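Local coordinates for protein methylmalonyl-CoA carboxyltransferase 5S subunit (Propionibacterium freudenreichii subsp. shermanii, PDB 1RQB) that transfers the carboxyl group from the biotin of the 1.3S subunit to pyruvate, forming oxaloacetate, with one cobalt ion bound per subunit, at residues Tyr379-Tyr393 with Val405-Ile418. Numbering follows the deposited sequence.
Sequences YKRMTGEFADIMLGY and VVKLAEEQSGKKPI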
ATOM      1  N   TYR A 379      -5.405 -17.131 -35.374  1.00 53.25           N
ATOM      2  CA  TYR A 379      -5.900 -16.093 -36.290  1.00 52.14           C
ATOM      3  C   TYR A 379      -6.908 -16.640 -37.304  1.00 54.20           C
ATOM      4  O   TYR A 379      -6.997 -16.132 -38.419  1.00 52.66           O
ATOM      5  CB  TYR A 379      -4.723 -15.435 -37.014  1.00 46.12           C
ATOM      6  CG  TYR A 379      -3.706 -14.880 -36.050  1.00 44.00           C
ATOM      7  CD1 TYR A 379      -2.420 -15.414 -35.975  1.00 41.33           C
ATOM      8  CD2 TYR A 379      -4.054 -13.869 -35.152  1.00 41.85           C
ATOM      9  CE1 TYR A 379      -1.508 -14.961 -35.022  1.00 42.22           C
ATOM     10  CE2 TYR A 379      -3.149 -13.407 -34.196  1.00 40.04           C
ATOM     11  CZ  TYR A 379      -1.883 -13.960 -34.134  1.00 41.32           C
ATOM     12  OH  TYR A 379      -1.000 -13.533 -33.172  1.00 38.76           O
ATOM     13  N   LYS A 380      -7.666 -17.665 -36.929  1.00 57.93           N
ATOM     14  CA  LYS A 380      -8.683 -18.196 -37.849  1.00 61.10           C
ATOM     15  C   LYS A 380      -9.779 -17.138 -37.976  1.00 61.65           C
ATOM     16  O   LYS A 380     -10.262 -16.839 -39.068  1.00 61.61           O
ATOM     17  CB  LYS A 380      -9.280 -19.496 -37.308  1.00 63.81           C
ATOM     18  CG  LYS A 380     -10.380 -20.077 -38.190  1.00 69.15           C
ATOM     19  CD  LYS A 380     -10.955 -21.368 -37.620  1.00 70.78           C
ATOM     20  CE  LYS A 380     -12.059 -21.919 -38.506  1.00 71.72           C
ATOM     21  NZ  LYS A 380     -11.580 -22.131 -39.903  1.00 72.85           N
ATOM     22  N   ARG A 381     -10.143 -16.577 -36.828  1.00 62.08           N
ATOM     23  CA  ARG A 381     -11.153 -15.513 -36.741  1.00 61.73           C
ATOM     24  C   ARG A 381     -10.554 -14.332 -35.975  1.00 60.35           C
ATOM     25  O   ARG A 381     -10.219 -14.446 -34.797  1.00 57.22           O
ATOM     26  CB  ARG A 381     -12.407 -15.996 -36.010  1.00 65.12           C
ATOM     27  CG  ARG A 381     -13.454 -14.898 -35.862  1.00 70.05           C
ATOM     28  CD  ARG A 381     -14.680 -15.344 -35.078  1.00 75.21           C
ATOM     29  NE  ARG A 381     -15.637 -14.249 -34.915  1.00 78.50           N
ATOM     30  CZ  ARG A 381     -16.771 -14.334 -34.224  1.00 80.82           C
ATOM     31  NH1 ARG A 381     -17.106 -15.468 -33.620  1.00 82.23           N
ATOM     32  NH2 ARG A 381     -17.574 -13.281 -34.134  1.00 82.09           N
HETATM   33  N   MSE A 382     -10.418 -13.202 -36.657  1.00 58.60           N
HETATM   34  CA  MSE A 382      -9.867 -11.990 -36.037  1.00 55.85           C
HETATM   35  C   MSE A 382     -10.984 -10.966 -35.830  1.00 52.56           C
HETATM   36  O   MSE A 382     -11.838 -10.778 -36.696  1.00 52.24           O
HETATM   37  CB  MSE A 382      -8.799 -11.364 -36.933  1.00 58.50           C
HETATM   38  CG  MSE A 382      -7.574 -12.216 -37.161  1.00 63.73           C
HETATM   39 SE   MSE A 382      -6.364 -11.386 -38.420  1.00 71.57          SE
HETATM   40  CE  MSE A 382      -6.616  -9.547 -37.928  1.00 70.60           C
ATOM     41  N   THR A 383     -10.977 -10.312 -34.677  1.00 48.48           N
ATOM     42  CA  THR A 383     -11.985  -9.277 -34.409  1.00 47.35           C
ATOM     43  C   THR A 383     -11.711  -8.110 -35.361  1.00 45.39           C
ATOM     44  O   THR A 383     -10.616  -7.992 -35.909  1.00 44.01           O
ATOM     45  CB  THR A 383     -11.888  -8.771 -32.965  1.00 49.02           C
ATOM     46  OG1 THR A 383     -10.654  -8.067 -32.790  1.00 50.33           O
ATOM     47  CG2 THR A 383     -11.927  -9.937 -31.995  1.00 49.47           C
ATOM     48  N   GLY A 384     -12.703  -7.252 -35.564  1.00 45.05           N
ATOM     49  CA  GLY A 384     -12.506  -6.126 -36.456  1.00 42.49           C
ATOM     50  C   GLY A 384     -11.459  -5.167 -35.921  1.00 39.18           C
ATOM     51  O   GLY A 384     -10.713  -4.553 -36.681  1.00 37.94           O
ATOM     52  N   GLU A 385     -11.405  -5.051 -34.598  1.00 37.72           N
ATOM     53  CA  GLU A 385     -10.452  -4.151 -33.933  1.00 34.51           C
ATOM     54  C   GLU A 385      -9.030  -4.688 -34.107  1.00 32.95           C
ATOM     55  O   GLU A 385      -8.110  -3.931 -34.411  1.00 29.08           O
ATOM     56  CB  GLU A 385     -10.773  -4.036 -32.439  1.00 39.92           C
ATOM     57  CG  GLU A 385     -12.177  -3.527 -32.118  1.00 47.45           C
ATOM     58  CD  GLU A 385     -13.268  -4.515 -32.513  1.00 53.11           C
ATOM     59  OE1 GLU A 385     -13.176  -5.699 -32.120  1.00 55.26           O
ATOM     60  OE2 GLU A 385     -14.223  -4.108 -33.212  1.00 55.11           O
ATOM     61  N   PHE A 386      -8.846  -5.992 -33.915  1.00 30.10           N
ATOM     62  CA  PHE A 386      -7.500  -6.565 -34.055  1.00 28.43           C
ATOM     63  C   PHE A 386      -7.029  -6.395 -35.499  1.00 28.52           C
ATOM     64  O   PHE A 386      -5.871  -6.063 -35.751  1.00 28.80           O
ATOM     65  CB  PHE A 386      -7.465  -8.053 -33.700  1.00 31.02           C
ATOM     66  CG  PHE A 386      -6.081  -8.637 -33.736  1.00 28.35           C
ATOM     67  CD1 PHE A 386      -5.169  -8.361 -32.719  1.00 30.88           C
ATOM     68  CD2 PHE A 386      -5.665  -9.409 -34.812  1.00 28.81           C
ATOM     69  CE1 PHE A 386      -3.857  -8.846 -32.778  1.00 30.02           C
ATOM     70  CE2 PHE A 386      -4.358  -9.898 -34.885  1.00 33.06           C
ATOM     71  CZ  PHE A 386      -3.452  -9.616 -33.867  1.00 29.02           C
ATOM     72  N   ALA A 387      -7.941  -6.626 -36.436  1.00 28.66           N
ATOM     73  CA  ALA A 387      -7.613  -6.481 -37.862  1.00 27.42           C
ATOM     74  C   ALA A 387      -7.140  -5.051 -38.130  1.00 24.23           C
ATOM     75  O   ALA A 387      -6.187  -4.835 -38.877  1.00 21.85           O
ATOM     76  CB  ALA A 387      -8.835  -6.791 -38.714  1.00 30.95           C
ATOM     77  N   ASP A 388      -7.805  -4.078 -37.513  1.00 23.33           N
ATOM     78  CA  ASP A 388      -7.458  -2.662 -37.709  1.00 25.35           C
ATOM     79  C   ASP A 388      -6.060  -2.370 -37.163  1.00 24.89           C
ATOM     80  O   ASP A 388      -5.294  -1.630 -37.780  1.00 22.65           O
ATOM     81  CB  ASP A 388      -8.494  -1.756 -37.031  1.00 30.01           C
ATOM     82  CG  ASP A 388      -9.652  -1.392 -37.954  1.00 34.33           C
ATOM     83  OD1 ASP A 388     -10.656  -0.834 -37.462  1.00 37.21           O
ATOM     84  OD2 ASP A 388      -9.557  -1.652 -39.172  1.00 36.29           O
ATOM     85  N   ILE A 389      -5.728  -2.931 -36.001  1.00 21.26           N
ATOM     86  CA  ILE A 389      -4.390  -2.719 -35.431  1.00 22.69           C
ATOM     87  C   ILE A 389      -3.339  -3.286 -36.388  1.00 20.17           C
ATOM     88  O   ILE A 389      -2.365  -2.616 -36.728  1.00 21.39           O
ATOM     89  CB  ILE A 389      -4.214  -3.429 -34.067  1.00 22.96           C
ATOM     90  CG1 ILE A 389      -5.121  -2.790 -33.016  1.00 28.46           C
ATOM     91  CG2 ILE A 389      -2.761  -3.339 -33.624  1.00 29.62           C
ATOM     92  CD1 ILE A 389      -4.964  -3.374 -31.622  1.00 28.51           C
HETATM   93  N   MSE A 390      -3.552  -4.520 -36.835  1.00 23.26           N
HETATM   94  CA  MSE A 390      -2.597  -5.190 -37.729  1.00 24.64           C
HETATM   95  C   MSE A 390      -2.449  -4.433 -39.051  1.00 24.31           C
HETATM   96  O   MSE A 390      -1.373  -4.437 -39.646  1.00 25.20           O
HETATM   97  CB  MSE A 390      -3.040  -6.629 -38.022  1.00 27.58           C
HETATM   98  CG  MSE A 390      -3.065  -7.550 -36.813  1.00 29.93           C
HETATM   99 SE   MSE A 390      -1.311  -7.709 -35.987  1.00 37.25          SE
HETATM  100  CE  MSE A 390      -0.230  -7.917 -37.582  1.00 35.75           C
ATOM    101  N   LEU A 391      -3.506  -3.773 -39.507  1.00 26.26           N
ATOM    102  CA  LEU A 391      -3.447  -3.070 -40.798  1.00 28.80           C
ATOM    103  C   LEU A 391      -3.013  -1.611 -40.642  1.00 28.77           C
ATOM    104  O   LEU A 391      -2.951  -0.875 -41.626  1.00 28.97           O
ATOM    105  CB  LEU A 391      -4.807  -3.156 -41.500  1.00 29.55           C
ATOM    106  CG  LEU A 391      -5.209  -4.605 -41.794  1.00 32.27           C
ATOM    107  CD1 LEU A 391      -6.670  -4.684 -42.207  1.00 33.08           C
ATOM    108  CD2 LEU A 391      -4.299  -5.167 -42.869  1.00 31.01           C
ATOM    109  N   GLY A 392      -2.713  -1.184 -39.417  1.00 25.69           N
ATOM    110  CA  GLY A 392      -2.259   0.184 -39.206  1.00 22.69           C
ATOM    111  C   GLY A 392      -3.306   1.275 -39.047  1.00 19.86           C
ATOM    112  O   GLY A 392      -2.973   2.459 -39.057  1.00 18.87           O
ATOM    113  N   TYR A 393      -4.563   0.904 -38.850  1.00 17.86           N
ATOM    114  CA  TYR A 393      -5.601   1.936 -38.730  1.00 21.17           C
ATOM    115  C   TYR A 393      -5.599   2.573 -37.339  1.00 22.42           C
ATOM    116  O   TYR A 393      -6.363   3.499 -37.074  1.00 18.76           O
ATOM    117  CB  TYR A 393      -6.968   1.370 -39.110  1.00 23.98           C
ATOM    118  CG  TYR A 393      -7.064   1.175 -40.609  1.00 29.46           C
ATOM    119  CD1 TYR A 393      -6.475   0.071 -41.221  1.00 30.35           C
ATOM    120  CD2 TYR A 393      -7.657   2.142 -41.424  1.00 30.26           C
ATOM    121  CE1 TYR A 393      -6.466  -0.071 -42.611  1.00 35.08           C
ATOM    122  CE2 TYR A 393      -7.652   2.011 -42.820  1.00 34.36           C
ATOM    123  CZ  TYR A 393      -7.052   0.901 -43.404  1.00 36.21           C
ATOM    124  OH  TYR A 393      -7.015   0.758 -44.777  1.00 38.50           O
ATOM    125  N   VAL A 405       0.808 -12.254 -40.303  1.00 40.43           N
ATOM    126  CA  VAL A 405      -0.493 -11.946 -39.691  1.00 36.78           C
ATOM    127  C   VAL A 405      -1.123 -10.730 -40.372  1.00 32.49           C
ATOM    128  O   VAL A 405      -2.345 -10.610 -40.438  1.00 32.99           O
ATOM    129  CB  VAL A 405      -0.354 -11.667 -38.194  1.00 34.18           C
ATOM    130  CG1 VAL A 405      -1.739 -11.471 -37.581  1.00 31.24           C
ATOM    131  CG2 VAL A 405       0.368 -12.824 -37.522  1.00 34.58           C
ATOM    132  N   VAL A 406      -0.292  -9.824 -40.868  1.00 30.90           N
ATOM    133  CA  VAL A 406      -0.815  -8.637 -41.556  1.00 33.17           C
ATOM    134  C   VAL A 406      -1.577  -9.095 -42.800  1.00 37.04           C
ATOM    135  O   VAL A 406      -2.702  -8.668 -43.061  1.00 36.79           O
ATOM    136  CB  VAL A 406       0.322  -7.702 -41.996  1.00 30.02           C
ATOM    137  CG1 VAL A 406      -0.222  -6.620 -42.903  1.00 29.65           C
ATOM    138  CG2 VAL A 406       0.979  -7.076 -40.779  1.00 32.42           C
ATOM    139  N   LYS A 407      -0.942  -9.990 -43.547  1.00 40.77           N
ATOM    140  CA  LYS A 407      -1.520 -10.532 -44.785  1.00 42.40           C
ATOM    141  C   LYS A 407      -2.881 -11.160 -44.476  1.00 40.13           C
ATOM    142  O   LYS A 407      -3.867 -10.900 -45.164  1.00 43.91           O
ATOM    143  CB  LYS A 407      -0.559 -11.566 -45.379  1.00 44.88           C
ATOM    144  CG  LYS A 407      -0.949 -12.099 -46.747  1.00 51.69           C
ATOM    145  CD  LYS A 407       0.127 -13.047 -47.266  1.00 54.50           C
ATOM    146  CE  LYS A 407      -0.201 -13.583 -48.650  1.00 58.80           C
ATOM    147  NZ  LYS A 407       0.881 -14.483 -49.154  1.00 58.55           N
ATOM    148  N   LEU A 408      -2.942 -11.964 -43.421  1.00 39.23           N
ATOM    149  CA  LEU A 408      -4.200 -12.623 -43.041  1.00 39.71           C
ATOM    150  C   LEU A 408      -5.275 -11.581 -42.726  1.00 40.47           C
ATOM    151  O   LEU A 408      -6.443 -11.761 -43.068  1.00 40.01           O
ATOM    152  CB  LEU A 408      -3.989 -13.522 -41.821  1.00 39.48           C
ATOM    153  CG  LEU A 408      -3.006 -14.680 -41.982  1.00 42.75           C
ATOM    154  CD1 LEU A 408      -2.987 -15.509 -40.706  1.00 42.56           C
ATOM    155  CD2 LEU A 408      -3.419 -15.540 -43.171  1.00 44.31           C
ATOM    156  N   ALA A 409      -4.878 -10.492 -42.070  1.00 39.31           N
ATOM    157  CA  ALA A 409      -5.824  -9.433 -41.687  1.00 38.42           C
ATOM    158  C   ALA A 409      -6.416  -8.772 -42.934  1.00 37.39           C
ATOM    159  O   ALA A 409      -7.601  -8.449 -42.976  1.00 36.69           O
ATOM    160  CB  ALA A 409      -5.121  -8.382 -40.823  1.00 35.30           C
ATOM    161  N   GLU A 410      -5.582  -8.567 -43.943  1.00 39.77           N
ATOM    162  CA  GLU A 410      -6.037  -7.928 -45.186  1.00 46.24           C
ATOM    163  C   GLU A 410      -6.995  -8.849 -45.944  1.00 49.89           C
ATOM    164  O   GLU A 410      -7.940  -8.389 -46.583  1.00 48.43           O
ATOM    165  CB  GLU A 410      -4.834  -7.588 -46.068  1.00 46.77           C
ATOM    166  CG  GLU A 410      -5.210  -7.013 -47.422  1.00 52.51           C
ATOM    167  CD  GLU A 410      -4.017  -6.439 -48.160  1.00 55.31           C
ATOM    168  OE1 GLU A 410      -2.889  -6.930 -47.941  1.00 56.16           O
ATOM    169  OE2 GLU A 410      -4.211  -5.503 -48.969  1.00 58.30           O
ATOM    170  N   GLU A 411      -6.756 -10.152 -45.856  1.00 52.98           N
ATOM    171  CA  GLU A 411      -7.584 -11.135 -46.569  1.00 57.65           C
ATOM    172  C   GLU A 411      -8.896 -11.385 -45.822  1.00 59.19           C
ATOM    173  O   GLU A 411      -9.817 -11.993 -46.365  1.00 62.33           O
ATOM    174  CB  GLU A 411      -6.812 -12.444 -46.724  1.00 59.71           C
ATOM    175  CG  GLU A 411      -5.473 -12.265 -47.428  1.00 65.04           C
ATOM    176  CD  GLU A 411      -4.700 -13.562 -47.566  1.00 68.36           C
ATOM    177  OE1 GLU A 411      -4.707 -14.366 -46.608  1.00 71.58           O
ATOM    178  OE2 GLU A 411      -4.073 -13.770 -48.627  1.00 70.07           O
ATOM    179  N   GLN A 412      -8.999 -10.912 -44.586  1.00 59.79           N
ATOM    180  CA  GLN A 412     -10.231 -11.134 -43.816  1.00 61.71           C
ATOM    181  C   GLN A 412     -11.029  -9.835 -43.693  1.00 62.07           C
ATOM    182  O   GLN A 412     -12.234  -9.860 -43.447  1.00 63.11           O
ATOM    183  CB  GLN A 412      -9.909 -11.655 -42.417  1.00 63.98           C
ATOM    184  CG  GLN A 412     -11.150 -11.890 -41.573  1.00 67.68           C
ATOM    185  CD  GLN A 412     -10.830 -12.324 -40.157  1.00 70.91           C
ATOM    186  OE1 GLN A 412     -10.161 -13.332 -39.938  1.00 72.48           O
ATOM    187  NE2 GLN A 412     -11.317 -11.560 -39.183  1.00 71.69           N
ATOM    188  N   SER A 413     -10.357  -8.702 -43.860  1.00 60.53           N
ATOM    189  CA  SER A 413     -11.031  -7.402 -43.737  1.00 59.72           C
ATOM    190  C   SER A 413     -11.229  -6.784 -45.123  1.00 59.74           C
ATOM    191  O   SER A 413     -12.136  -5.979 -45.331  1.00 60.05           O
ATOM    192  CB  SER A 413     -10.194  -6.454 -42.882  1.00 57.57           C
ATOM    193  OG  SER A 413      -8.976  -6.150 -43.538  1.00 56.07           O
ATOM    194  N   GLY A 414     -10.371  -7.163 -46.064  1.00 58.21           N
ATOM    195  CA  GLY A 414     -10.471  -6.608 -47.400  1.00 56.21           C
ATOM    196  C   GLY A 414      -9.865  -5.217 -47.441  1.00 54.31           C
ATOM    197  O   GLY A 414      -9.854  -4.565 -48.484  1.00 54.18           O
ATOM    198  N   LYS A 415      -9.365  -4.757 -46.298  1.00 50.85           N
ATOM    199  CA  LYS A 415      -8.741  -3.428 -46.221  1.00 46.75           C
ATOM    200  C   LYS A 415      -7.249  -3.541 -46.533  1.00 46.29           C
ATOM    201  O   LYS A 415      -6.593  -4.512 -46.159  1.00 45.78           O
ATOM    202  CB  LYS A 415      -8.881  -2.822 -44.828  1.00 47.66           C
ATOM    203  CG  LYS A 415     -10.282  -2.529 -44.359  1.00 49.03           C
ATOM    204  CD  LYS A 415     -10.199  -1.852 -42.999  1.00 51.62           C
ATOM    205  CE  LYS A 415     -11.556  -1.474 -42.448  1.00 54.99           C
ATOM    206  NZ  LYS A 415     -11.399  -0.684 -41.195  1.00 56.34           N
ATOM    207  N   LYS A 416      -6.725  -2.530 -47.212  1.00 46.69           N
ATOM    208  CA  LYS A 416      -5.296  -2.494 -47.556  1.00 48.72           C
ATOM    209  C   LYS A 416      -4.526  -1.907 -46.370  1.00 46.91           C
ATOM    210  O   LYS A 416      -4.992  -0.980 -45.711  1.00 48.05           O
ATOM    211  CB  LYS A 416      -5.092  -1.648 -48.817  1.00 51.87           C
ATOM    212  CG  LYS A 416      -5.616  -0.224 -48.705  1.00 58.28           C
ATOM    213  CD  LYS A 416      -5.523   0.544 -50.028  1.00 62.29           C
ATOM    214  CE  LYS A 416      -4.095   0.653 -50.559  1.00 65.95           C
ATOM    215  NZ  LYS A 416      -3.571  -0.638 -51.100  1.00 66.90           N
ATOM    216  N   PRO A 417      -3.341  -2.456 -46.077  1.00 46.16           N
ATOM    217  CA  PRO A 417      -2.531  -1.965 -44.957  1.00 44.39           C
ATOM    218  C   PRO A 417      -2.075  -0.523 -45.190  1.00 43.14           C
ATOM    219  O   PRO A 417      -1.758  -0.146 -46.317  1.00 42.16           O
ATOM    220  CB  PRO A 417      -1.338  -2.926 -44.938  1.00 44.75           C
ATOM    221  CG  PRO A 417      -1.846  -4.155 -45.647  1.00 45.72           C
ATOM    222  CD  PRO A 417      -2.669  -3.575 -46.758  1.00 44.46           C
ATOM    223  N   ILE A 418      -2.047   0.276 -44.128  1.00 37.92           N
ATOM    224  CA  ILE A 418      -1.588   1.669 -44.235  1.00 33.46           C
ATOM    225  C   ILE A 418      -0.453   1.878 -43.232  1.00 32.41           C
ATOM    226  O   ILE A 418      -0.302   1.104 -42.287  1.00 30.42           O
ATOM    227  CB  ILE A 418      -2.723   2.681 -43.949  1.00 35.37           C
ATOM    228  CG1 ILE A 418      -3.159   2.605 -42.479  1.00 33.63           C
ATOM    229  CG2 ILE A 418      -3.909   2.392 -44.855  1.00 34.17           C
ATOM    230  CD1 ILE A 418      -4.124   3.710 -42.079  1.00 30.70           C
TER
HETATM  231  O   HOH W   1       0.467  -2.079 -41.437  1.00 54.04           O
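Y393 OH donates to K416 O over 2.8 Å, in the carbonyl plane at a C=O...donor angle of 156°. The Y393 ring is held between two side chains, with I418 CD1 over the centre of one face and K415 CD nearer the rim of the other. On that second face K415 NZ sits 4.7 Å from the ring centroid, a cation-pi contact, and also meets the syn lone pair of D388 OD2 at 2.9 Å in a salt bridge. A leucine in place of this tyrosine would probably leave K416 O without this donor and K415 with the carboxylate but no aromatic face. Next to the ring, I418 N donates to L391 O in a nearly straight bond, beside G392, which with positive phi leaves the helix in a Schellman motif. K415 O is buried with no partner in the model.

At the far end Q412, extended with CG opposite the backbone N (chi1 179°), brings its amide to M382: OE1 accepts from M382 N at 3.3 Å, while NE2 gives M382 O a bent, weak bond. S413 OG accepts from K415 N, an ST turn, and donates to A409 O, which S413 N reaches from the opposite face.

Between these ends L391 CD2 packs on A409 CB and P417 CG, and A409 CB lies 3.5 Å from selenomethionine M382 CE, a tight pair. Towards the start of helix 405-413, M390 CE meets V406 CG2 and V405 CG1 stands over the Y379 ring face. Helices 384-390 and 405-413 run at 127°; helix 339-352 packs on Y379 and F386, helix 362-376 on T383 and I389.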